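Local coordinates for protein amine Dehydrogenase (Pseudomonas putida, PDB 1JMX) that probably serves as the beta-propeller subunit of a heme-containing bacterial amine dehydrogenase, which oxidises primary amines and passes their electrons on to heme, at residues B[190-195]-B[214-219]; B[228-233]-B[250-255]; B[164-169]-B[183-188]; B[246-251]-B[280-285]. One frame throughout, in Å; residues are numbered along the deposited sequence.

Contact 1 (B[190-195]-B[214-219]); sequences KGYSAP and YTIARF
A lone beta bridge, Tyr192 with Arg218, lays the irregular loop 190-195 along an end strand of a beta-propeller blade. The backbone bonds lie to one side of the bridge and to the other: Phe219 N gives to Gly191 O (2.8 Å), and Ser193 N to Ala217 O (2.8 Å). Glycine suits position 191 because phi is positive there (88°), where a side chain would press on the carbonyl O of Lys190. Ser193 continues the pairing with its side chain. Its OG, turned between its own N and carbonyl carbon (chi1 66°), accepts from Ala217 N at 3.0 Å and gives to Ala194 O, and the small methyl of Ala217 leaves room for it. The Phe219 ring lays one face over Tyr192 CA, its CZ 3.7 Å from Ser193 CB. Tyr192 and Arg218 run side by side in the same direction, with Arg218 CG over the face of the phenol ring, 3.9 Å from its centroid, a CH-pi contact. Ile216 reaches across Tyr192 at about a right angle. Its CD1 meets Tyr192 CB at 3.6 Å and also covers Ser193 O, a buried carbonyl without a polar partner. Pro195 CB touches Tyr214 CD1 (3.8 Å). Beside the strand, in the same sheet, runs 230-239, where Asp230 forms a salt bridge with Arg218; strand 245-250 comes next and supplies Glu249 to the hydroxyl of Tyr214.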
loop_
_atom_site.group_PDB
_atom_site.type_symbol
_atom_site.label_atom_id
_atom_site.label_comp_id
_atom_site.label_asym_id
_atom_site.label_seq_id
_atom_site.Cartn_x
_atom_site.Cartn_y
_atom_site.Cartn_z
ATOM N N LYS B 190 34.160 6.197 -2.754
ATOM C CA LYS B 190 34.504 4.799 -2.485
ATOM C C LYS B 190 34.312 4.381 -1.027
ATOM O O LYS B 190 34.589 5.145 -0.108
ATOM C CB LYS B 190 35.925 4.466 -2.952
ATOM C CG LYS B 190 36.092 2.975 -3.253
ATOM C CD LYS B 190 35.090 2.525 -4.347
ATOM C CE LYS B 190 34.804 1.011 -4.323
ATOM N NZ LYS B 190 33.908 0.583 -3.185
ATOM N N GLY B 191 33.814 3.163 -0.832
ATOM C CA GLY B 191 33.572 2.660 0.507
ATOM C C GLY B 191 32.192 3.036 1.006
ATOM O O GLY B 191 31.779 2.632 2.090
ATOM N N TYR B 192 31.486 3.835 0.216
ATOM C CA TYR B 192 30.141 4.271 0.564
ATOM C C TYR B 192 29.205 4.038 -0.606
ATOM O O TYR B 192 29.635 3.874 -1.749
ATOM C CB TYR B 192 30.120 5.763 0.877
ATOM C CG TYR B 192 30.814 6.162 2.143
ATOM C CD1 TYR B 192 32.209 6.225 2.210
ATOM C CD2 TYR B 192 30.080 6.532 3.268
ATOM C CE1 TYR B 192 32.853 6.655 3.374
ATOM C CE2 TYR B 192 30.707 6.962 4.425
ATOM C CZ TYR B 192 32.092 7.024 4.474
ATOM O OH TYR B 192 32.711 7.482 5.616
ATOM N N SER B 193 27.913 4.013 -0.310
ATOM C CA SER B 193 26.917 3.855 -1.353
ATOM C C SER B 193 26.545 5.280 -1.748
ATOM O O SER B 193 27.140 6.247 -1.263
ATOM C CB SER B 193 25.684 3.131 -0.810
ATOM O OG SER B 193 25.029 3.919 0.165
ATOM N N ALA B 194 25.588 5.406 -2.658
ATOM C CA ALA B 194 25.114 6.711 -3.066
ATOM C C ALA B 194 24.174 7.139 -1.936
ATOM O O ALA B 194 23.554 6.291 -1.290
ATOM C CB ALA B 194 24.350 6.598 -4.382
ATOM N N PRO B 195 24.113 8.446 -1.627
ATOM C CA PRO B 195 23.221 8.904 -0.554
ATOM C C PRO B 195 21.740 8.847 -0.951
ATOM O O PRO B 195 21.403 8.732 -2.132
ATOM C CB PRO B 195 23.672 10.350 -0.333
ATOM C CG PRO B 195 24.152 10.767 -1.690
ATOM C CD PRO B 195 24.918 9.562 -2.162
ATOM N N TYR B 214 20.460 13.442 4.853
ATOM C CA TYR B 214 20.577 12.329 3.932
ATOM C C TYR B 214 21.086 11.129 4.711
ATOM O O TYR B 214 21.516 11.271 5.854
ATOM C CB TYR B 214 21.519 12.664 2.760
ATOM C CG TYR B 214 22.973 12.893 3.117
ATOM C CD1 TYR B 214 23.870 11.826 3.205
ATOM C CD2 TYR B 214 23.466 14.186 3.327
ATOM C CE1 TYR B 214 25.220 12.039 3.490
ATOM C CE2 TYR B 214 24.820 14.411 3.617
ATOM C CZ TYR B 214 25.683 13.330 3.694
ATOM O OH TYR B 214 27.002 13.541 3.974
ATOM N N THR B 215 20.943 9.941 4.134
ATOM C CA THR B 215 21.445 8.727 4.762
ATOM C C THR B 215 22.396 8.128 3.750
ATOM O O THR B 215 22.270 8.378 2.550
ATOM C CB THR B 215 20.332 7.695 5.096
ATOM O OG1 THR B 215 19.678 7.271 3.896
ATOM C CG2 THR B 215 19.311 8.278 6.060
ATOM N N ILE B 216 23.379 7.380 4.227
ATOM C CA ILE B 216 24.341 6.758 3.330
ATOM C C ILE B 216 24.875 5.491 3.975
ATOM O O ILE B 216 24.965 5.406 5.198
ATOM C CB ILE B 216 25.507 7.729 2.972
ATOM C CG1 ILE B 216 26.289 7.188 1.773
ATOM C CG2 ILE B 216 26.417 7.956 4.183
ATOM C CD1 ILE B 216 27.371 8.100 1.269
ATOM N N ALA B 217 25.158 4.489 3.151
ATOM C CA ALA B 217 25.681 3.216 3.638
ATOM C C ALA B 217 27.197 3.182 3.518
ATOM O O ALA B 217 27.745 3.454 2.453
ATOM C CB ALA B 217 25.072 2.065 2.850
ATOM N N ARG B 218 27.881 2.894 4.619
ATOM C CA ARG B 218 29.327 2.816 4.568
ATOM C C ARG B 218 29.678 1.346 4.577
ATOM O O ARG B 218 29.497 0.663 5.583
ATOM C CB ARG B 218 29.986 3.507 5.755
ATOM C CG ARG B 218 31.499 3.495 5.619
ATOM C CD ARG B 218 32.223 3.391 6.950
ATOM N NE ARG B 218 32.006 4.559 7.795
ATOM C CZ ARG B 218 31.456 4.514 9.010
ATOM N NH1 ARG B 218 31.068 3.345 9.532
ATOM N NH2 ARG B 218 31.262 5.646 9.690
ATOM N N PHE B 219 30.155 0.862 3.438
ATOM C CA PHE B 219 30.532 -0.538 3.274
ATOM C C PHE B 219 31.633 -1.014 4.241
ATOM O O PHE B 219 31.619 -2.226 4.587
ATOM C CB PHE B 219 30.987 -0.773 1.838
ATOM C CG PHE B 219 30.014 -0.289 0.803
ATOM C CD1 PHE B 219 30.474 0.343 -0.353
ATOM C CD2 PHE B 219 28.647 -0.505 0.953
ATOM C CE1 PHE B 219 29.586 0.745 -1.347
ATOM C CE2 PHE B 219 27.746 -0.104 -0.039
ATOM C CZ PHE B 219 28.219 0.519 -1.189
#

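Contact 2 (B[228-233]-B[250-255]); sequences TADLLY and FADLTE
Tyr233 sets its CB over one face of the Phe250 ring, 4.0 Å from Phe250 CZ, while its own ring reaches the other way to Leu253 and Glu255. There Tyr233 CE1 lies 3.8 Å from Leu253 CG and presents the ring edge to the carbonyl O of Glu255. A branched aliphatic residue suits position 253, since it fills the angle between Tyr233 and Leu231: Leu231 and Leu253 run side by side, their CB atoms in contact. Leu253 also packs on an aromatic side chain of another protein chain. Beneath these side chains the backbones join strand 230-233 to the corner the chain turns at Ala251. Tyr233 N gives an almost straight bond to Ala251 O (2.9 Å, 170°), Phe250 N gives to Tyr233 O, and Leu253 N to Leu231 O (2.7 Å). Ala251 N, buried in the corner, has no partner. Asp252 carries its carboxylate away from its own N (chi1 -178°), which brings OD2 to 2.9 Å from Leu231 O and 2.7 Å from Asp230 OD1. Asp230 has a salt bridge with Arg218 through its other oxygen, yet such crowding of oxygens would probably raise the proton affinity of one of the two carboxylates.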
loop_
_atom_site.group_PDB
_atom_site.type_symbol
_atom_site.label_atom_id
_atom_site.label_comp_id
_atom_site.label_asym_id
_atom_site.label_seq_id
_atom_site.Cartn_x
_atom_site.Cartn_y
_atom_site.Cartn_z
ATOM N N THR B 228 25.818 -5.788 5.975
ATOM C CA THR B 228 27.067 -5.321 6.593
ATOM C C THR B 228 27.336 -3.821 6.432
ATOM O O THR B 228 28.065 -3.224 7.237
ATOM C CB THR B 228 28.295 -6.145 6.103
ATOM O OG1 THR B 228 28.099 -7.529 6.438
ATOM C CG2 THR B 228 29.607 -5.635 6.747
ATOM N N ALA B 229 26.757 -3.211 5.401
ATOM C CA ALA B 229 26.930 -1.785 5.194
ATOM C C ALA B 229 26.380 -1.078 6.434
ATOM O O ALA B 229 25.324 -1.441 6.960
ATOM C CB ALA B 229 26.182 -1.343 3.951
ATOM N N ASP B 230 27.122 -0.086 6.908
ATOM C CA ASP B 230 26.762 0.687 8.092
ATOM C C ASP B 230 25.932 1.930 7.746
ATOM O O ASP B 230 26.401 2.832 7.046
ATOM C CB ASP B 230 28.053 1.103 8.810
ATOM C CG ASP B 230 27.833 1.445 10.265
ATOM O OD1 ASP B 230 26.805 1.004 10.833
ATOM O OD2 ASP B 230 28.703 2.138 10.850
ATOM N N LEU B 231 24.720 1.995 8.283
ATOM C CA LEU B 231 23.838 3.124 8.024
ATOM C C LEU B 231 24.184 4.370 8.816
ATOM O O LEU B 231 24.205 4.346 10.039
ATOM C CB LEU B 231 22.376 2.740 8.263
ATOM C CG LEU B 231 21.671 2.038 7.098
ATOM C CD1 LEU B 231 20.208 1.764 7.462
ATOM C CD2 LEU B 231 21.755 2.912 5.837
ATOM N N LEU B 232 24.399 5.472 8.103
ATOM C CA LEU B 232 24.750 6.747 8.719
ATOM C C LEU B 232 23.821 7.882 8.280
ATOM O O LEU B 232 23.223 7.832 7.203
ATOM C CB LEU B 232 26.180 7.134 8.324
ATOM C CG LEU B 232 27.316 6.159 8.619
ATOM C CD1 LEU B 232 28.492 6.454 7.717
ATOM C CD2 LEU B 232 27.718 6.256 10.085
ATOM N N TYR B 233 23.689 8.892 9.132
ATOM C CA TYR B 233 22.901 10.066 8.796
ATOM C C TYR B 233 23.900 11.175 8.516
ATOM O O TYR B 233 24.933 11.286 9.179
ATOM C CB TYR B 233 21.971 10.485 9.930
ATOM C CG TYR B 233 20.504 10.301 9.595
ATOM C CD1 TYR B 233 19.753 9.306 10.213
ATOM C CD2 TYR B 233 19.877 11.092 8.627
ATOM C CE1 TYR B 233 18.428 9.095 9.880
ATOM C CE2 TYR B 233 18.542 10.883 8.284
ATOM C CZ TYR B 233 17.826 9.881 8.915
ATOM O OH TYR B 233 16.520 9.627 8.577
ATOM N N PHE B 250 26.874 12.669 10.832
ATOM C CA PHE B 250 26.897 13.035 12.251
ATOM C C PHE B 250 26.397 11.980 13.243
ATOM O O PHE B 250 26.219 12.277 14.425
ATOM C CB PHE B 250 26.130 14.348 12.470
ATOM C CG PHE B 250 24.672 14.280 12.095
ATOM C CD1 PHE B 250 23.711 13.932 13.042
ATOM C CD2 PHE B 250 24.256 14.587 10.803
ATOM C CE1 PHE B 250 22.359 13.892 12.709
ATOM C CE2 PHE B 250 22.901 14.550 10.459
ATOM C CZ PHE B 250 21.954 14.202 11.415
ATOM N N ALA B 251 26.183 10.758 12.769
ATOM C CA ALA B 251 25.685 9.698 13.637
ATOM C C ALA B 251 25.341 8.414 12.898
ATOM O O ALA B 251 24.989 8.433 11.717
ATOM C CB ALA B 251 24.443 10.184 14.374
ATOM N N ASP B 252 25.448 7.292 13.602
ATOM C CA ASP B 252 25.069 6.026 13.012
ATOM C C ASP B 252 23.551 6.004 13.145
ATOM O O ASP B 252 23.006 6.400 14.175
ATOM C CB ASP B 252 25.680 4.832 13.756
ATOM C CG ASP B 252 25.310 3.502 13.110
ATOM O OD1 ASP B 252 24.419 2.799 13.637
ATOM O OD2 ASP B 252 25.876 3.174 12.042
ATOM N N LEU B 253 22.880 5.612 12.073
ATOM C CA LEU B 253 21.427 5.548 12.042
ATOM C C LEU B 253 20.829 4.467 12.954
ATOM O O LEU B 253 21.048 3.271 12.743
ATOM C CB LEU B 253 20.972 5.323 10.597
ATOM C CG LEU B 253 19.515 5.487 10.157
ATOM C CD1 LEU B 253 19.478 5.496 8.642
ATOM C CD2 LEU B 253 18.625 4.378 10.709
ATOM N N THR B 254 20.079 4.906 13.962
ATOM C CA THR B 254 19.380 4.010 14.895
ATOM C C THR B 254 17.865 4.235 14.777
ATOM O O THR B 254 17.065 3.397 15.197
ATOM C CB THR B 254 19.819 4.226 16.364
ATOM O OG1 THR B 254 19.562 5.578 16.767
ATOM C CG2 THR B 254 21.289 3.918 16.521
ATOM N N GLU B 255 17.498 5.375 14.188
ATOM C CA GLU B 255 16.109 5.779 13.968
ATOM C C GLU B 255 16.080 6.792 12.819
ATOM O O GLU B 255 17.120 7.332 12.424
ATOM C CB GLU B 255 15.517 6.419 15.228
ATOM C CG GLU B 255 16.254 7.665 15.712
ATOM C CD GLU B 255 15.594 8.338 16.913
ATOM O OE1 GLU B 255 16.268 9.149 17.579
ATOM O OE2 GLU B 255 14.403 8.083 17.185
#

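Contact 3 (B[164-169]-B[183-188]); sequences AGPDIY and PLRNWN
Hydrogen bonds carry most of this contact, and Asp167 receives three of them. Its OD1 accepts from Leu184 N on the anti side (2.8 Å) and, through its syn lone pair, from Asn186 N (3.1 Å) along an almost straight line of 177°. Its OD2 takes Asn186 ND2 at 2.8 Å, with the carboxylate turned 62° from the amide. Placing CG anti to the carbonyl carbon (chi1 -71°) lets the short acid side chain reach both backbone donors. With an alanine in place of Asp167, Leu184 N and Asn186 N would probably be left without this acceptor and the Asn186 amide free to turn. A fourth bond is purely backbone, from Arg185 N to Pro166 O (3.0 Å). The donors belong to a type I beta turn, Leu184 to Trp187, just after strand 178-182, an end strand of its propeller blade; the acceptors sit in the tight connection between strands 161-164 and 168-171 of the same blade, where Gly165 N bonds to Asp167 O. Apolar packing flanks the polar centre. Ile168 CD1 meets Leu184 CD1 at 3.7 Å on the buried side. Pro166 places its CB over one face of the Arg185 guanidinium, 3.9 Å from Arg185 CZ, so the aliphatic edge of the proline rests on the flat cation. The charge itself is met beyond the contact: Arg185 bonds to Gln149 and forms a salt bridge with Asp143 of a neighbouring amine dehydrogenase chain.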
loop_
_atom_site.group_PDB
_atom_site.type_symbol
_atom_site.label_atom_id
_atom_site.label_comp_id
_atom_site.label_asym_id
_atom_site.label_seq_id
_atom_site.Cartn_x
_atom_site.Cartn_y
_atom_site.Cartn_z
ATOM N N ALA B 164 17.895 21.036 -6.220
ATOM C CA ALA B 164 18.043 19.687 -5.705
ATOM C C ALA B 164 17.399 18.714 -6.690
ATOM O O ALA B 164 16.209 18.811 -6.987
ATOM C CB ALA B 164 17.395 19.566 -4.329
ATOM N N GLY B 165 18.218 17.831 -7.248
ATOM C CA GLY B 165 17.739 16.826 -8.183
ATOM C C GLY B 165 18.597 15.601 -7.948
ATOM O O GLY B 165 19.011 15.385 -6.815
ATOM N N PRO B 166 18.853 14.757 -8.962
ATOM C CA PRO B 166 19.700 13.572 -8.746
ATOM C C PRO B 166 21.004 14.048 -8.101
ATOM O O PRO B 166 21.575 13.369 -7.258
ATOM C CB PRO B 166 19.921 13.057 -10.165
ATOM C CG PRO B 166 18.594 13.361 -10.816
ATOM C CD PRO B 166 18.302 14.773 -10.330
ATOM N N ASP B 167 21.436 15.241 -8.512
ATOM C CA ASP B 167 22.607 15.926 -7.978
ATOM C C ASP B 167 22.120 17.346 -7.673
ATOM O O ASP B 167 21.043 17.748 -8.117
ATOM C CB ASP B 167 23.734 16.011 -9.013
ATOM C CG ASP B 167 24.403 14.670 -9.285
ATOM O OD1 ASP B 167 24.615 13.871 -8.342
ATOM O OD2 ASP B 167 24.749 14.426 -10.457
ATOM N N ILE B 168 22.865 18.081 -6.857
ATOM C CA ILE B 168 22.496 19.459 -6.566
ATOM C C ILE B 168 23.156 20.270 -7.682
ATOM O O ILE B 168 24.342 20.086 -7.972
ATOM C CB ILE B 168 23.021 19.938 -5.191
ATOM C CG1 ILE B 168 22.556 18.988 -4.087
ATOM C CG2 ILE B 168 22.537 21.363 -4.895
ATOM C CD1 ILE B 168 21.074 18.828 -4.000
ATOM N N TYR B 169 22.365 21.113 -8.338
ATOM C CA TYR B 169 22.843 21.940 -9.430
ATOM C C TYR B 169 22.868 23.413 -9.069
ATOM O O TYR B 169 22.167 23.859 -8.173
ATOM C CB TYR B 169 21.950 21.771 -10.655
ATOM C CG TYR B 169 21.658 20.347 -11.013
ATOM C CD1 TYR B 169 20.384 19.820 -10.833
ATOM C CD2 TYR B 169 22.647 19.526 -11.550
ATOM C CE1 TYR B 169 20.097 18.520 -11.182
ATOM C CE2 TYR B 169 22.370 18.216 -11.902
ATOM C CZ TYR B 169 21.093 17.723 -11.716
ATOM O OH TYR B 169 20.797 16.435 -12.077
ATOM N N PRO B 183 27.559 16.701 -6.036
ATOM C CA PRO B 183 27.146 15.376 -6.508
ATOM C C PRO B 183 26.571 14.491 -5.409
ATOM O O PRO B 183 27.141 14.377 -4.325
ATOM C CB PRO B 183 28.444 14.799 -7.076
ATOM C CG PRO B 183 29.486 15.411 -6.216
ATOM C CD PRO B 183 29.023 16.847 -6.113
ATOM N N LEU B 184 25.378 13.964 -5.662
ATOM C CA LEU B 184 24.706 13.065 -4.732
ATOM C C LEU B 184 24.669 11.704 -5.407
ATOM O O LEU B 184 25.468 10.823 -5.082
ATOM C CB LEU B 184 23.286 13.548 -4.420
ATOM C CG LEU B 184 23.151 14.829 -3.598
ATOM C CD1 LEU B 184 21.698 15.220 -3.505
ATOM C CD2 LEU B 184 23.742 14.618 -2.209
ATOM N N ARG B 185 23.810 11.563 -6.412
ATOM C CA ARG B 185 23.718 10.303 -7.123
ATOM C C ARG B 185 25.045 9.954 -7.784
ATOM O O ARG B 185 25.465 8.795 -7.787
ATOM C CB ARG B 185 22.613 10.322 -8.176
ATOM C CG ARG B 185 22.329 8.916 -8.693
ATOM C CD ARG B 185 21.262 8.869 -9.742
ATOM N NE ARG B 185 19.963 9.298 -9.245
ATOM C CZ ARG B 185 18.867 9.307 -9.994
ATOM N NH1 ARG B 185 18.929 8.904 -11.252
ATOM N NH2 ARG B 185 17.722 9.753 -9.505
ATOM N N ASN B 186 25.710 10.958 -8.344
ATOM C CA ASN B 186 26.994 10.725 -8.991
ATOM C C ASN B 186 28.184 11.037 -8.087
ATOM O O ASN B 186 29.274 11.364 -8.557
ATOM C CB ASN B 186 27.065 11.474 -10.315
ATOM C CG ASN B 186 26.011 11.005 -11.285
ATOM O OD1 ASN B 186 26.149 9.950 -11.909
ATOM N ND2 ASN B 186 24.913 11.748 -11.370
ATOM N N TRP B 187 27.954 10.943 -6.781
ATOM C CA TRP B 187 28.998 11.152 -5.783
ATOM C C TRP B 187 29.685 9.793 -5.734
ATOM O O TRP B 187 29.220 8.878 -5.049
ATOM C CB TRP B 187 28.363 11.450 -4.419
ATOM C CG TRP B 187 29.310 11.879 -3.329
ATOM C CD1 TRP B 187 30.646 12.136 -3.447
ATOM C CD2 TRP B 187 28.968 12.157 -1.965
ATOM N NE1 TRP B 187 31.154 12.567 -2.244
ATOM C CE2 TRP B 187 30.146 12.590 -1.316
ATOM C CE3 TRP B 187 27.776 12.087 -1.229
ATOM C CZ2 TRP B 187 30.168 12.954 0.034
ATOM C CZ3 TRP B 187 27.794 12.450 0.111
ATOM C CH2 TRP B 187 28.986 12.879 0.729
ATOM N N ASN B 188 30.737 9.627 -6.524
ATOM C CA ASN B 188 31.454 8.355 -6.560
ATOM C C ASN B 188 32.438 8.251 -5.398
ATOM O O ASN B 188 33.655 8.250 -5.581
ATOM C CB ASN B 188 32.155 8.183 -7.908
ATOM C CG ASN B 188 31.188 7.805 -9.016
ATOM O OD1 ASN B 188 30.929 6.612 -9.244
ATOM N ND2 ASN B 188 30.627 8.811 -9.700
#

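Contact 4 (B[246-251]-B[280-285]); sequences HTQEFA and YDLKQR
The Tyr280 ring receives the edge of Phe250 on one face, a T-shaped pair with centroids 5.5 Å apart and planes at 71°. The second flat group, the Arg285 guanidinium, has Glu249 O over one face, 3.4 Å from Arg285 NE with no hydrogen bond, and a water at its edge. Leu282 fills the angle beside the aromatic pair, its CD1 touching Phe250 CB. Gln248 crosses toward Leu282 with its chain bent at chi2 (136°). Its NE2 gives a bond to Glu249 O (2.9 Å), from above that carbonyl plane, and a weak one to Leu282 O (3.4 Å). A leucine replacing Gln248 has no amide to give, which would probably leave Glu249 O and Leu282 O without this donor. The turn after strand 276-281 is held by an Asx motif, Asp281 OD1 accepting from Gln284 N (2.9 Å), and it brings Arg285 alongside Glu249. Their charged ends stop short of a salt bridge; the water gives to Glu249 OE1 (3.1 Å) and accepts from Arg285 NH2 (2.9 Å). Since Tyr214 and Arg189 hold the other carboxylate oxygen, Glu249 probably stays ionised, and its attraction for Arg285 is relayed by water across a contact whose core is apolar packing.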
loop_
_atom_site.group_PDB
_atom_site.type_symbol
_atom_site.label_atom_id
_atom_site.label_comp_id
_atom_site.label_asym_id
_atom_site.label_seq_id
_atom_site.Cartn_x
_atom_site.Cartn_y
_atom_site.Cartn_z
ATOM N N HIS B 246 28.779 21.976 1.844
ATOM C CA HIS B 246 29.295 21.141 2.927
ATOM C C HIS B 246 28.447 19.895 3.200
ATOM O O HIS B 246 27.225 19.939 3.166
ATOM C CB HIS B 246 29.446 21.993 4.202
ATOM C CG HIS B 246 29.343 21.225 5.489
ATOM N ND1 HIS B 246 30.451 20.804 6.199
ATOM C CD2 HIS B 246 28.264 20.869 6.233
ATOM C CE1 HIS B 246 30.061 20.231 7.325
ATOM N NE2 HIS B 246 28.740 20.256 7.371
ATOM N N THR B 247 29.124 18.779 3.452
ATOM C CA THR B 247 28.466 17.519 3.770
ATOM C C THR B 247 29.248 16.864 4.900
ATOM O O THR B 247 30.460 17.066 5.023
ATOM C CB THR B 247 28.474 16.533 2.590
ATOM O OG1 THR B 247 29.819 16.113 2.335
ATOM C CG2 THR B 247 27.879 17.164 1.339
ATOM N N GLN B 248 28.557 16.084 5.726
ATOM C CA GLN B 248 29.213 15.390 6.818
ATOM C C GLN B 248 28.257 14.512 7.611
ATOM O O GLN B 248 27.168 14.954 7.989
ATOM C CB GLN B 248 29.917 16.381 7.751
ATOM C CG GLN B 248 29.114 16.863 8.941
ATOM C CD GLN B 248 29.960 16.867 10.198
ATOM O OE1 GLN B 248 30.776 17.772 10.410
ATOM N NE2 GLN B 248 29.812 15.826 11.017
ATOM N N GLU B 249 28.658 13.263 7.840
ATOM C CA GLU B 249 27.844 12.331 8.616
ATOM C C GLU B 249 27.984 12.693 10.096
ATOM O O GLU B 249 29.085 13.013 10.558
ATOM C CB GLU B 249 28.287 10.892 8.366
ATOM C CG GLU B 249 28.069 10.419 6.941
ATOM C CD GLU B 249 29.018 11.065 5.951
ATOM O OE1 GLU B 249 30.217 11.208 6.274
ATOM O OE2 GLU B 249 28.578 11.421 4.842
ATOM N N PHE B 250 26.874 12.669 10.832
ATOM C CA PHE B 250 26.897 13.035 12.251
ATOM C C PHE B 250 26.397 11.980 13.243
ATOM O O PHE B 250 26.219 12.277 14.425
ATOM C CB PHE B 250 26.130 14.348 12.470
ATOM C CG PHE B 250 24.672 14.280 12.095
ATOM C CD1 PHE B 250 23.711 13.932 13.042
ATOM C CD2 PHE B 250 24.256 14.587 10.803
ATOM C CE1 PHE B 250 22.359 13.892 12.709
ATOM C CE2 PHE B 250 22.901 14.550 10.459
ATOM C CZ PHE B 250 21.954 14.202 11.415
ATOM N N ALA B 251 26.183 10.758 12.769
ATOM C CA ALA B 251 25.685 9.698 13.637
ATOM C C ALA B 251 25.341 8.414 12.898
ATOM O O ALA B 251 24.989 8.433 11.717
ATOM C CB ALA B 251 24.443 10.184 14.374
ATOM N N TYR B 280 22.253 16.065 18.499
ATOM C CA TYR B 280 23.557 15.486 18.209
ATOM C C TYR B 280 24.720 16.452 18.256
ATOM O O TYR B 280 24.576 17.643 17.973
ATOM C CB TYR B 280 23.566 14.831 16.830
ATOM C CG TYR B 280 22.810 13.546 16.775
ATOM C CD1 TYR B 280 21.429 13.540 16.601
ATOM C CD2 TYR B 280 23.463 12.334 16.924
ATOM C CE1 TYR B 280 20.716 12.353 16.583
ATOM C CE2 TYR B 280 22.761 11.140 16.909
ATOM C CZ TYR B 280 21.386 11.156 16.740
ATOM O OH TYR B 280 20.687 9.980 16.755
ATOM N N ASP B 281 25.894 15.895 18.534
ATOM C CA ASP B 281 27.132 16.648 18.576
ATOM C C ASP B 281 27.772 16.326 17.229
ATOM O O ASP B 281 28.139 15.183 16.985
ATOM C CB ASP B 281 28.010 16.124 19.712
ATOM C CG ASP B 281 29.222 16.984 19.957
ATOM O OD1 ASP B 281 30.007 17.208 19.011
ATOM O OD2 ASP B 281 29.386 17.435 21.108
ATOM N N LEU B 282 27.846 17.314 16.339
ATOM C CA LEU B 282 28.426 17.111 15.004
ATOM C C LEU B 282 29.884 16.668 15.045
ATOM O O LEU B 282 30.283 15.740 14.339
ATOM C CB LEU B 282 28.353 18.392 14.161
ATOM C CG LEU B 282 27.144 18.791 13.316
ATOM C CD1 LEU B 282 26.788 17.702 12.322
ATOM C CD2 LEU B 282 25.992 19.101 14.217
ATOM N N LYS B 283 30.689 17.394 15.815
ATOM C CA LYS B 283 32.116 17.107 15.945
ATOM C C LYS B 283 32.330 15.660 16.408
ATOM O O LYS B 283 32.976 14.858 15.716
ATOM C CB LYS B 283 32.756 18.100 16.939
ATOM C CG LYS B 283 34.275 17.964 17.105
ATOM C CD LYS B 283 34.837 18.929 18.175
ATOM C CE LYS B 283 34.889 18.323 19.593
ATOM N NZ LYS B 283 35.980 17.295 19.771
ATOM N N GLN B 284 31.708 15.321 17.536
ATOM C CA GLN B 284 31.827 13.988 18.122
ATOM C C GLN B 284 30.995 12.899 17.463
ATOM O O GLN B 284 31.188 11.723 17.768
ATOM C CB GLN B 284 31.513 14.034 19.618
ATOM C CG GLN B 284 32.454 14.936 20.414
ATOM C CD GLN B 284 32.404 14.662 21.912
ATOM O OE1 GLN B 284 33.273 13.962 22.457
ATOM N NE2 GLN B 284 31.387 15.204 22.585
ATOM N N ARG B 285 30.093 13.279 16.557
ATOM C CA ARG B 285 29.218 12.321 15.870
ATOM C C ARG B 285 28.485 11.493 16.923
ATOM O O ARG B 285 28.230 10.298 16.737
ATOM C CB ARG B 285 30.038 11.389 14.990
ATOM C CG ARG B 285 30.696 12.021 13.772
ATOM C CD ARG B 285 31.182 10.882 12.903
ATOM N NE ARG B 285 31.847 11.290 11.672
ATOM C CZ ARG B 285 31.938 10.508 10.595
ATOM N NH1 ARG B 285 31.399 9.286 10.601
ATOM N NH2 ARG B 285 32.599 10.925 9.519
HETATM O O HOH W 1 31.699 8.878 7.655
#

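Overall arrangement
Followed from the N terminus, contact 3 comes first, fixing the turn after strand 178-182 to a connection within its own blade. The chain then enters the long loop where contact 1 closes on strand 209-218 of the next blade; Pro195 packs against Leu184 and Trp187, so the two meet. Contact 2 ties strand 230-239 of that blade to the corner and loop that leave it after strand 245-250. Contact 4 opens before contact 2 has closed, so these two overlap and share Phe250 and Ala251; it ends beyond strand 276-281 in the third blade. None nests inside another. Together they connect three consecutive blades along one side of the propeller.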